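Local coordinates for protein L-isoleucine-4-hydroxylase (PDB 6LNH) that hydroxylates L-isoleucine to (4S)-4-hydroxy-L-isoleucine with iron, molecular oxygen and 2-oxoglutarate, and also oxidises several related aliphatic and sulfur-containing amino acids, at residues D144-H150 / L242-K248; S71-Y75 / L86-Y92; G190-L194 / F205-K209. All blocks are in the same frame, centred on the assembly; numbering follows the deposited sequence.

Interaction 1 of 3, residues D144-H150 / L242-K248; sequences DLIIGLH and LVTFSYK
Strands 145-150 and 242-247 run antiparallel, their axes 4.5 Å apart at closest and their directions 156° apart, with Ile146-Ser246, Gly148-Thr244 and His150-Leu242 as hydrogen-bonded pairs. Each of these pairs is closed by two N-H...O bonds, and a seventh bond, from Lys248 N to Asp144 O, carries the register just beyond the strand ends. On the face that carries Ile147, Leu149, Val243 and Phe245, Ile147 touches two side chains of the other strand, one with each branch. With CG1 beside its own backbone N (chi1 -63°), the CG1-CD1 arm runs alongside the Phe245 ring, CG1 lying 3.6 Å from Phe245 CE2, while the CG2 branch turns the other way and meets Val243 CG1 at 4.0 Å. Leu145 CD2 comes up to the edge of the same ring. Helix 120-134 covers this side, Thr130 touching both Ile147 and Phe245. The other face is more polar. Thr244 OG1 stands over Gly148, 3.6 Å from Gly148 CA, where the lack of a side chain lets it sit so close. A water oxygen 2.7 Å from Thr244 OG1 also bonds to the imidazole of His150 and so ties that ring back to the neighbouring strand. The base of the histidine is packed too, His150 CB lying 3.7 Å from Leu242 CB, and Tyr72 stacks on its ring. At the far end Ile146 CD1 rests against the aliphatic part of Lys248, 3.9 Å from Lys248 CG, before the amine leads away. These are two central neighbours of the major sheet of the double-stranded beta-helix (cupin) fold of 2-oxoglutarate dioxygenases, and the Leu242 side chain reaches to about 6 Å from the bound iron.

Interaction 2 of 3, residues S71-Y75 / L86-Y92; sequences SYSRY and LDNSNDY
Arg74 reaches across to 86-92 and is gripped there by three hydrogen bonds, all made close to the plane of its guanidinium; this is the tight part of the contact. CG sits between the backbone N and the carbonyl carbon (chi1 53°), and from there the chain runs out extended, carrying the head into the bend of the loop. Its NE points almost straight at Asp87 OD2, 3.2 Å away, and meets the carboxylate from above its plane; the two flat groups stand 75° apart. The outer end holds Asp91 with two nitrogens: NH1 bonds to the backbone Asp91 O at 2.8 Å and NH2 to Asp91 OD1 at 2.9 Å, so that Asp91, though exposed, is firmly held. One face of the guanidinium lies against Ser89 O. Asp87 also shapes the loop itself, since its OD1 accepts from Ser89 N in an Asx turn, so that its two oxygens serve turn and salt bridge separately. Here the loop leaves strand 84-86, the outermost strand of the main sheet beside strand 68-77, and the last sheet-like bond runs from Asp87 N to Arg74 O.

Beside the arginine the tyrosines pack. Tyr72, with CG anti to the backbone N, turns its ring toward the loop; Tyr92 directs an edge at its face, centroids 5.2 Å apart and planes at 51°, and Tyr92 CB lies 3.8 Å from Tyr72 CE2. Asn90 O sits at the edge of the Tyr72 ring. His150 contacts both aromatics from strand 145-156, and Tyr92 OH is bonded to Glu174. The looser, solvent side is at exposed Leu86, which sets one methyl, CD2, over one face of the Tyr75 ring, 4.0 Å from the centroid in a CH-pi contact.

Interaction 3 of 3, residues G190-L194 / F205-K209; sequences GGDNL and FISLK
Asp192 meets the Phe205 ring obliquely, at its CZ end. CB starts 3.4 Å from Phe205 CZ and is also close to CE2 of that ring. With CG beside the backbone N (chi1 -42°), the carboxylate carbon also meets Phe205 CZ. From there the oxygens part: OD2 remains by the ring, 3.4 Å from Phe205 CZ, whereas OD1 heads for Ser207 and comes within 3.5 Å of Ser207 OG. Carboxylate and ring planes are inclined at 42°, so the two groups do not lie flat on each other.

Phe205 itself has CG anti to its backbone N, which swings the ring over toward 190-194. Nearer the base of the ring, Phe205 CD2 touches Leu194 CD2 at 3.7 Å. The backbones belong to a beta hairpin of strands 189-196 and 204-206, part of the smaller sheet of the double-stranded beta-helix, and Asn193 and Ile206 form a hydrogen-bonded antiparallel pair. Asn193 N bonds to Ile206 O and Ile206 N to Asn193 O, each at 2.8 Å, the second almost straight at 175°.

On the opposite face from Phe205, Asn193 sends OD1 to within 3.6 Å of Leu208 CG, the side chains crossing at about a right angle. Asn193 also lies against Leu215 and Phe217 of strand 214-218, and its side chain is about 7 Å from the bound iron. A second subunit closes over the Phe205 side: Ile189 of that neighbouring chain packs on Asp192, Phe205 and Ser207, and its Glu231 accepts a bond from Ser207 N.

How the interactions relate
From the N terminus, interaction 2 comes first: 71-75 meets 86-92 after only ten intervening residues, closing a short loop at one edge of the main sheet. That loop is complete before interaction 1 begins at 144-150, whose partner 242-248 lies near the C terminus. The long excursion between them carries the iron ligands His170, Asp172 and His223, and also holds interaction 3, a local hairpin on the smaller sheet. Interactions 1 and 2 touch, strand 145-156 lying directly beside strand 68-77 in one sheet. Interaction 3 stands apart, centred about 23 Å from interaction 1, on the opposite side of the chain's centre.

Interaction 1 of 3, residues D144-H150 / L242-K248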
loop_
_atom_site.group_PDB
_atom_site.type_symbol
_atom_site.label_atom_id
_atom_site.label_comp_id
_atom_site.label_asym_id
_atom_site.label_seq_id
_atom_site.Cartn_x
_atom_site.Cartn_y
_atom_site.Cartn_z
ATOM N N ASP C 144 29.509 31.767 -13.009
ATOM C CA ASP C 144 29.215 31.750 -11.578
ATOM C C ASP C 144 27.919 30.985 -11.305
ATOM O O ASP C 144 26.878 31.288 -11.898
ATOM C CB ASP C 144 29.138 33.181 -11.054
ATOM C CG ASP C 144 30.472 33.900 -11.149
ATOM O OD1 ASP C 144 31.512 33.247 -10.915
ATOM O OD2 ASP C 144 30.489 35.105 -11.482
ATOM N N LEU C 145 27.977 29.992 -10.418
ATOM C CA LEU C 145 26.850 29.099 -10.163
ATOM C C LEU C 145 26.070 29.431 -8.895
ATOM O O LEU C 145 26.649 29.770 -7.859
ATOM C CB LEU C 145 27.322 27.652 -10.070
ATOM C CG LEU C 145 27.423 26.908 -11.393
ATOM C CD1 LEU C 145 28.756 27.161 -12.070
ATOM C CD2 LEU C 145 27.190 25.434 -11.150
ATOM N N ILE C 146 24.745 29.337 -9.001
ATOM C CA ILE C 146 23.831 29.345 -7.862
ATOM C C ILE C 146 23.401 27.908 -7.587
ATOM O O ILE C 146 22.844 27.242 -8.468
ATOM C CB ILE C 146 22.613 30.243 -8.128
ATOM C CG1 ILE C 146 23.051 31.689 -8.356
ATOM C CG2 ILE C 146 21.619 30.140 -6.983
ATOM C CD1 ILE C 146 23.851 32.274 -7.204
ATOM N N ILE C 147 23.664 27.416 -6.378
ATOM C CA ILE C 147 23.204 26.101 -5.942
ATOM C C ILE C 147 22.012 26.333 -5.020
ATOM O O ILE C 147 22.177 26.701 -3.853
ATOM C CB ILE C 147 24.313 25.302 -5.252
ATOM C CG1 ILE C 147 25.452 25.021 -6.232
ATOM C CG2 ILE C 147 23.758 23.991 -4.701
ATOM C CD1 ILE C 147 26.638 24.326 -5.602
ATOM N N GLY C 148 20.804 26.115 -5.536
ATOM C CA GLY C 148 19.594 26.380 -4.775
ATOM C C GLY C 148 19.096 25.160 -4.015
ATOM O O GLY C 148 19.160 24.034 -4.505
ATOM N N LEU C 149 18.599 25.406 -2.807
ATOM C CA LEU C 149 18.049 24.368 -1.943
ATOM C C LEU C 149 16.611 24.734 -1.614
ATOM O O LEU C 149 16.356 25.786 -1.018
ATOM C CB LEU C 149 18.873 24.214 -0.664
ATOM C CG LEU C 149 20.098 23.298 -0.737
ATOM C CD1 LEU C 149 21.244 23.986 -1.462
ATOM C CD2 LEU C 149 20.519 22.865 0.657
ATOM N N HIS C 150 15.676 23.864 -1.988
ATOM C CA HIS C 150 14.258 24.085 -1.737
ATOM C C HIS C 150 13.739 22.999 -0.809
ATOM O O HIS C 150 13.735 21.817 -1.168
ATOM C CB HIS C 150 13.461 24.098 -3.040
ATOM C CG HIS C 150 13.782 25.253 -3.936
ATOM N ND1 HIS C 150 13.109 26.454 -3.874
ATOM C CD2 HIS C 150 14.701 25.387 -4.920
ATOM C CE1 HIS C 150 13.596 27.277 -4.786
ATOM N NE2 HIS C 150 14.565 26.656 -5.431
ATOM N N LEU C 242 14.765 19.914 -2.909
ATOM C CA LEU C 242 15.266 20.179 -4.250
ATOM C C LEU C 242 16.633 20.843 -4.161
ATOM O O LEU C 242 16.818 21.791 -3.391
ATOM C CB LEU C 242 14.306 21.073 -5.038
ATOM C CG LEU C 242 12.916 20.558 -5.413
ATOM C CD1 LEU C 242 12.041 21.718 -5.865
ATOM C CD2 LEU C 242 13.014 19.510 -6.507
ATOM N N VAL C 243 17.584 20.344 -4.945
ATOM C CA VAL C 243 18.903 20.953 -5.079
ATOM C C VAL C 243 19.087 21.285 -6.554
ATOM O O VAL C 243 19.235 20.382 -7.387
ATOM C CB VAL C 243 20.024 20.043 -4.562
ATOM C CG1 VAL C 243 21.353 20.780 -4.599
ATOM C CG2 VAL C 243 19.717 19.574 -3.146
ATOM N N THR C 244 19.075 22.576 -6.876
ATOM C CA THR C 244 19.117 23.058 -8.248
ATOM C C THR C 244 20.435 23.763 -8.542
ATOM O O THR C 244 21.050 24.365 -7.656
ATOM C CB THR C 244 17.954 24.013 -8.526
ATOM O OG1 THR C 244 18.198 25.266 -7.876
ATOM C CG2 THR C 244 16.650 23.424 -8.005
ATOM N N PHE C 245 20.871 23.664 -9.797
ATOM C CA PHE C 245 22.092 24.307 -10.271
ATOM C C PHE C 245 21.753 25.221 -11.441
ATOM O O PHE C 245 21.283 24.751 -12.484
ATOM C CB PHE C 245 23.134 23.256 -10.662
ATOM C CG PHE C 245 23.541 22.365 -9.521
ATOM C CD1 PHE C 245 22.702 21.353 -9.075
ATOM C CD2 PHE C 245 24.749 22.558 -8.875
ATOM C CE1 PHE C 245 23.064 20.548 -8.016
ATOM C CE2 PHE C 245 25.116 21.752 -7.816
ATOM C CZ PHE C 245 24.273 20.746 -7.387
ATOM N N SER C 246 21.990 26.524 -11.265
ATOM C CA SER C 246 21.760 27.515 -12.308
ATOM C C SER C 246 22.828 28.603 -12.228
ATOM O O SER C 246 23.613 28.668 -11.279
ATOM C CB SER C 246 20.351 28.115 -12.215
ATOM O OG SER C 246 20.162 28.790 -10.985
ATOM N N TYR C 247 22.856 29.452 -13.254
ATOM C CA TYR C 247 23.870 30.491 -13.399
ATOM C C TYR C 247 23.499 31.754 -12.635
ATOM O O TYR C 247 22.324 32.125 -12.553
ATOM C CB TYR C 247 24.071 30.839 -14.873
ATOM C CG TYR C 247 24.480 29.656 -15.703
ATOM C CD1 TYR C 247 25.560 28.874 -15.326
ATOM C CD2 TYR C 247 23.791 29.316 -16.859
ATOM C CE1 TYR C 247 25.947 27.787 -16.076
ATOM C CE2 TYR C 247 24.171 28.228 -17.619
ATOM C CZ TYR C 247 25.250 27.466 -17.220
ATOM O OH TYR C 247 25.637 26.381 -17.969
ATOM N N LYS C 248 24.518 32.408 -12.069
ATOM C CA LYS C 248 24.299 33.630 -11.296
ATOM C C LYS C 248 23.887 34.806 -12.176
ATOM O O LYS C 248 23.066 35.636 -11.768
ATOM C CB LYS C 248 25.561 33.991 -10.520
ATOM C CG LYS C 248 25.354 35.081 -9.488
ATOM C CD LYS C 248 26.488 35.100 -8.484
ATOM C CE LYS C 248 26.171 36.034 -7.331
ATOM N NZ LYS C 248 26.214 37.458 -7.761
HETATM O O HOH W 1 16.172 26.987 -7.299
#

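Interaction 2 of 3, residues S71-Y75 / L86-Y92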
loop_
_atom_site.group_PDB
_atom_site.type_symbol
_atom_site.label_atom_id
_atom_site.label_comp_id
_atom_site.label_asym_id
_atom_site.label_seq_id
_atom_site.Cartn_x
_atom_site.Cartn_y
_atom_site.Cartn_z
ATOM N N SER C 71 10.696 26.565 2.100
ATOM C CA SER C 71 11.806 27.399 2.527
ATOM C C SER C 71 12.879 27.310 1.456
ATOM O O SER C 71 12.987 26.300 0.754
ATOM C CB SER C 71 12.377 26.959 3.882
ATOM O OG SER C 71 11.520 27.325 4.946
ATOM N N TYR C 72 13.663 28.375 1.317
ATOM C CA TYR C 72 14.647 28.436 0.249
ATOM C C TYR C 72 15.932 29.071 0.757
ATOM O O TYR C 72 15.900 30.065 1.487
ATOM C CB TYR C 72 14.079 29.221 -0.943
ATOM C CG TYR C 72 15.055 29.574 -2.046
ATOM C CD1 TYR C 72 15.729 28.587 -2.750
ATOM C CD2 TYR C 72 15.261 30.898 -2.416
ATOM C CE1 TYR C 72 16.602 28.910 -3.775
ATOM C CE2 TYR C 72 16.131 31.231 -3.437
ATOM C CZ TYR C 72 16.800 30.233 -4.113
ATOM O OH TYR C 72 17.667 30.560 -5.131
ATOM N N SER C 73 17.057 28.483 0.358
ATOM C CA SER C 73 18.374 29.058 0.582
ATOM C C SER C 73 19.266 28.605 -0.561
ATOM O O SER C 73 19.000 27.591 -1.213
ATOM C CB SER C 73 18.962 28.635 1.935
ATOM O OG SER C 73 18.238 29.210 3.011
ATOM N N ARG C 74 20.331 29.361 -0.803
ATOM C CA ARG C 74 21.202 29.083 -1.933
ATOM C C ARG C 74 22.650 29.376 -1.575
ATOM O O ARG C 74 22.942 30.214 -0.716
ATOM C CB ARG C 74 20.793 29.898 -3.169
ATOM C CG ARG C 74 20.674 31.389 -2.925
ATOM C CD ARG C 74 20.528 32.137 -4.238
ATOM N NE ARG C 74 20.489 33.582 -4.051
ATOM C CZ ARG C 74 19.400 34.326 -4.216
ATOM N NH1 ARG C 74 18.257 33.763 -4.583
ATOM N NH2 ARG C 74 19.458 35.637 -4.026
ATOM N N TYR C 75 23.552 28.675 -2.252
ATOM C CA TYR C 75 24.982 28.920 -2.169
ATOM C C TYR C 75 25.456 29.540 -3.476
ATOM O O TYR C 75 24.864 29.320 -4.538
ATOM C CB TYR C 75 25.756 27.627 -1.901
ATOM C CG TYR C 75 25.469 27.001 -0.554
ATOM C CD1 TYR C 75 26.131 27.432 0.589
ATOM C CD2 TYR C 75 24.543 25.975 -0.427
ATOM C CE1 TYR C 75 25.874 26.863 1.821
ATOM C CE2 TYR C 75 24.280 25.398 0.803
ATOM C CZ TYR C 75 24.950 25.845 1.922
ATOM O OH TYR C 75 24.690 25.274 3.147
ATOM N N LEU C 86 27.099 30.785 1.773
ATOM C CA LEU C 86 25.629 30.829 1.950
ATOM C C LEU C 86 25.164 32.258 1.664
ATOM O O LEU C 86 25.545 33.159 2.425
ATOM C CB LEU C 86 25.305 30.427 3.391
ATOM C CG LEU C 86 23.848 30.066 3.664
ATOM C CD1 LEU C 86 23.057 31.294 4.075
ATOM C CD2 LEU C 86 23.218 29.409 2.447
ATOM N N ASP C 87 24.389 32.449 0.595
ATOM C CA ASP C 87 23.889 33.801 0.235
ATOM C C ASP C 87 22.977 34.312 1.355
ATOM O O ASP C 87 22.205 33.510 1.900
ATOM C CB ASP C 87 23.184 33.789 -1.122
ATOM C CG ASP C 87 22.962 35.174 -1.699
ATOM O OD1 ASP C 87 22.807 36.119 -0.905
ATOM O OD2 ASP C 87 22.945 35.296 -2.935
ATOM N N ASN C 88 23.087 35.598 1.693
ATOM C CA ASN C 88 22.228 36.186 2.755
ATOM C C ASN C 88 20.889 36.577 2.125
ATOM O O ASN C 88 19.906 36.742 2.867
ATOM C CB ASN C 88 22.915 37.344 3.481
ATOM C CG ASN C 88 23.152 38.544 2.592
ATOM O OD1 ASN C 88 23.647 38.408 1.477
ATOM N ND2 ASN C 88 22.804 39.722 3.080
ATOM N N SER C 89 20.872 36.724 0.799
ATOM C CA SER C 89 19.627 37.052 0.063
ATOM C C SER C 89 18.943 35.746 -0.347
ATOM O O SER C 89 19.663 34.773 -0.636
ATOM C CB SER C 89 19.933 37.906 -1.135
ATOM O OG SER C 89 18.867 38.803 -1.396
ATOM N N ASN C 90 17.609 35.724 -0.360
ATOM C CA ASN C 90 16.885 34.487 -0.753
ATOM C C ASN C 90 15.700 34.854 -1.653
ATOM O O ASN C 90 14.614 34.284 -1.464
ATOM C CB ASN C 90 16.481 33.651 0.463
ATOM C CG ASN C 90 15.255 34.197 1.158
ATOM O OD1 ASN C 90 14.907 35.359 0.977
ATOM N ND2 ASN C 90 14.589 33.362 1.935
ATOM N N ASP C 91 15.910 35.777 -2.593
ATOM C CA ASP C 91 14.826 36.172 -3.527
ATOM C C ASP C 91 14.766 35.143 -4.658
ATOM O O ASP C 91 15.811 34.892 -5.282
ATOM C CB ASP C 91 15.026 37.594 -4.056
ATOM C CG ASP C 91 16.484 37.970 -4.242
ATOM O OD1 ASP C 91 17.215 37.182 -4.871
ATOM O OD2 ASP C 91 16.873 39.049 -3.759
ATOM N N TYR C 92 13.588 34.568 -4.896
ATOM C CA TYR C 92 13.422 33.551 -5.964
ATOM C C TYR C 92 12.427 34.070 -7.006
ATOM O O TYR C 92 11.227 34.105 -6.710
ATOM C CB TYR C 92 12.954 32.225 -5.357
ATOM C CG TYR C 92 12.900 31.072 -6.324
ATOM C CD1 TYR C 92 14.025 30.674 -7.023
ATOM C CD2 TYR C 92 11.723 30.380 -6.541
ATOM C CE1 TYR C 92 13.983 29.616 -7.913
ATOM C CE2 TYR C 92 11.663 29.319 -7.428
ATOM C CZ TYR C 92 12.798 28.936 -8.119
ATOM O OH TYR C 92 12.747 27.894 -8.997
#

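Interaction 3 of 3, residues G190-L194 / F205-K209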
loop_
_atom_site.group_PDB
_atom_site.type_symbol
_atom_site.label_atom_id
_atom_site.label_comp_id
_atom_site.label_asym_id
_atom_site.label_seq_id
_atom_site.Cartn_x
_atom_site.Cartn_y
_atom_site.Cartn_z
ATOM N N GLY C 190 -0.716 9.542 -4.544
ATOM C CA GLY C 190 -0.221 10.395 -5.604
ATOM C C GLY C 190 1.209 10.840 -5.361
ATOM O O GLY C 190 1.989 10.201 -4.648
ATOM N N GLY C 191 1.554 11.968 -5.975
ATOM C CA GLY C 191 2.919 12.452 -5.915
ATOM C C GLY C 191 3.899 11.632 -6.722
ATOM O O GLY C 191 5.086 11.583 -6.383
ATOM N N ASP C 192 3.429 10.983 -7.784
ATOM C CA ASP C 192 4.297 10.229 -8.674
ATOM C C ASP C 192 4.933 11.152 -9.707
ATOM O O ASP C 192 4.350 12.161 -10.114
ATOM C CB ASP C 192 3.511 9.129 -9.388
ATOM C CG ASP C 192 2.541 8.408 -8.470
ATOM O OD1 ASP C 192 2.962 7.970 -7.377
ATOM O OD2 ASP C 192 1.357 8.277 -8.844
ATOM N N ASN C 193 6.144 10.800 -10.125
ATOM C CA ASN C 193 6.900 11.589 -11.086
ATOM C C ASN C 193 6.765 10.983 -12.476
ATOM O O ASN C 193 6.877 9.764 -12.642
ATOM C CB ASN C 193 8.371 11.669 -10.677
ATOM C CG ASN C 193 8.564 12.362 -9.343
ATOM O OD1 ASN C 193 8.749 11.712 -8.314
ATOM N ND2 ASN C 193 8.516 13.691 -9.353
ATOM N N LEU C 194 6.516 11.835 -13.465
ATOM C CA LEU C 194 6.359 11.424 -14.852
ATOM C C LEU C 194 7.470 12.028 -15.698
ATOM O O LEU C 194 7.880 13.170 -15.472
ATOM C CB LEU C 194 4.999 11.852 -15.404
ATOM C CG LEU C 194 3.800 11.450 -14.549
ATOM C CD1 LEU C 194 2.518 11.966 -15.164
ATOM C CD2 LEU C 194 3.745 9.941 -14.379
ATOM N N PHE C 205 7.512 6.250 -15.611
ATOM C CA PHE C 205 6.722 6.487 -14.377
ATOM C C PHE C 205 7.611 6.140 -13.180
ATOM O O PHE C 205 8.018 4.978 -13.055
ATOM C CB PHE C 205 5.449 5.639 -14.388
ATOM C CG PHE C 205 4.554 5.817 -13.189
ATOM C CD1 PHE C 205 4.922 5.322 -11.950
ATOM C CD2 PHE C 205 3.339 6.471 -13.302
ATOM C CE1 PHE C 205 4.097 5.486 -10.850
ATOM C CE2 PHE C 205 2.515 6.633 -12.201
ATOM C CZ PHE C 205 2.894 6.139 -10.977
ATOM N N ILE C 206 7.913 7.131 -12.342
ATOM C CA ILE C 206 8.796 6.900 -11.162
ATOM C C ILE C 206 8.039 7.274 -9.887
ATOM O O ILE C 206 7.525 8.401 -9.811
ATOM C CB ILE C 206 10.108 7.696 -11.300
ATOM C CG1 ILE C 206 10.855 7.335 -12.585
ATOM C CG2 ILE C 206 10.983 7.508 -10.071
ATOM C CD1 ILE C 206 11.399 8.527 -13.328
ATOM N N SER C 207 7.976 6.347 -8.930
ATOM C CA SER C 207 7.289 6.608 -7.642
ATOM C C SER C 207 8.317 6.590 -6.509
ATOM O O SER C 207 8.815 5.502 -6.189
ATOM C CB SER C 207 6.201 5.601 -7.399
ATOM O OG SER C 207 5.539 5.870 -6.176
ATOM N N LEU C 208 8.643 7.758 -5.956
ATOM C CA LEU C 208 9.603 7.815 -4.825
ATOM C C LEU C 208 8.861 7.323 -3.581
ATOM O O LEU C 208 7.880 7.973 -3.191
ATOM C CB LEU C 208 10.108 9.251 -4.666
ATOM C CG LEU C 208 10.758 9.849 -5.913
ATOM C CD1 LEU C 208 11.503 11.130 -5.582
ATOM C CD2 LEU C 208 11.690 8.849 -6.571
ATOM N N LYS C 209 9.307 6.202 -3.007
ATOM C CA LYS C 209 8.623 5.607 -1.830
ATOM C C LYS C 209 9.447 5.809 -0.556
ATOM O O LYS C 209 9.001 6.590 0.298
ATOM C CB LYS C 209 8.330 4.123 -2.070
ATOM C CG LYS C 209 7.271 3.517 -1.160
ATOM C CD LYS C 209 7.549 2.074 -0.805
ATOM C CE LYS C 209 6.933 1.656 0.513
ATOM N NZ LYS C 209 6.508 0.236 0.489
#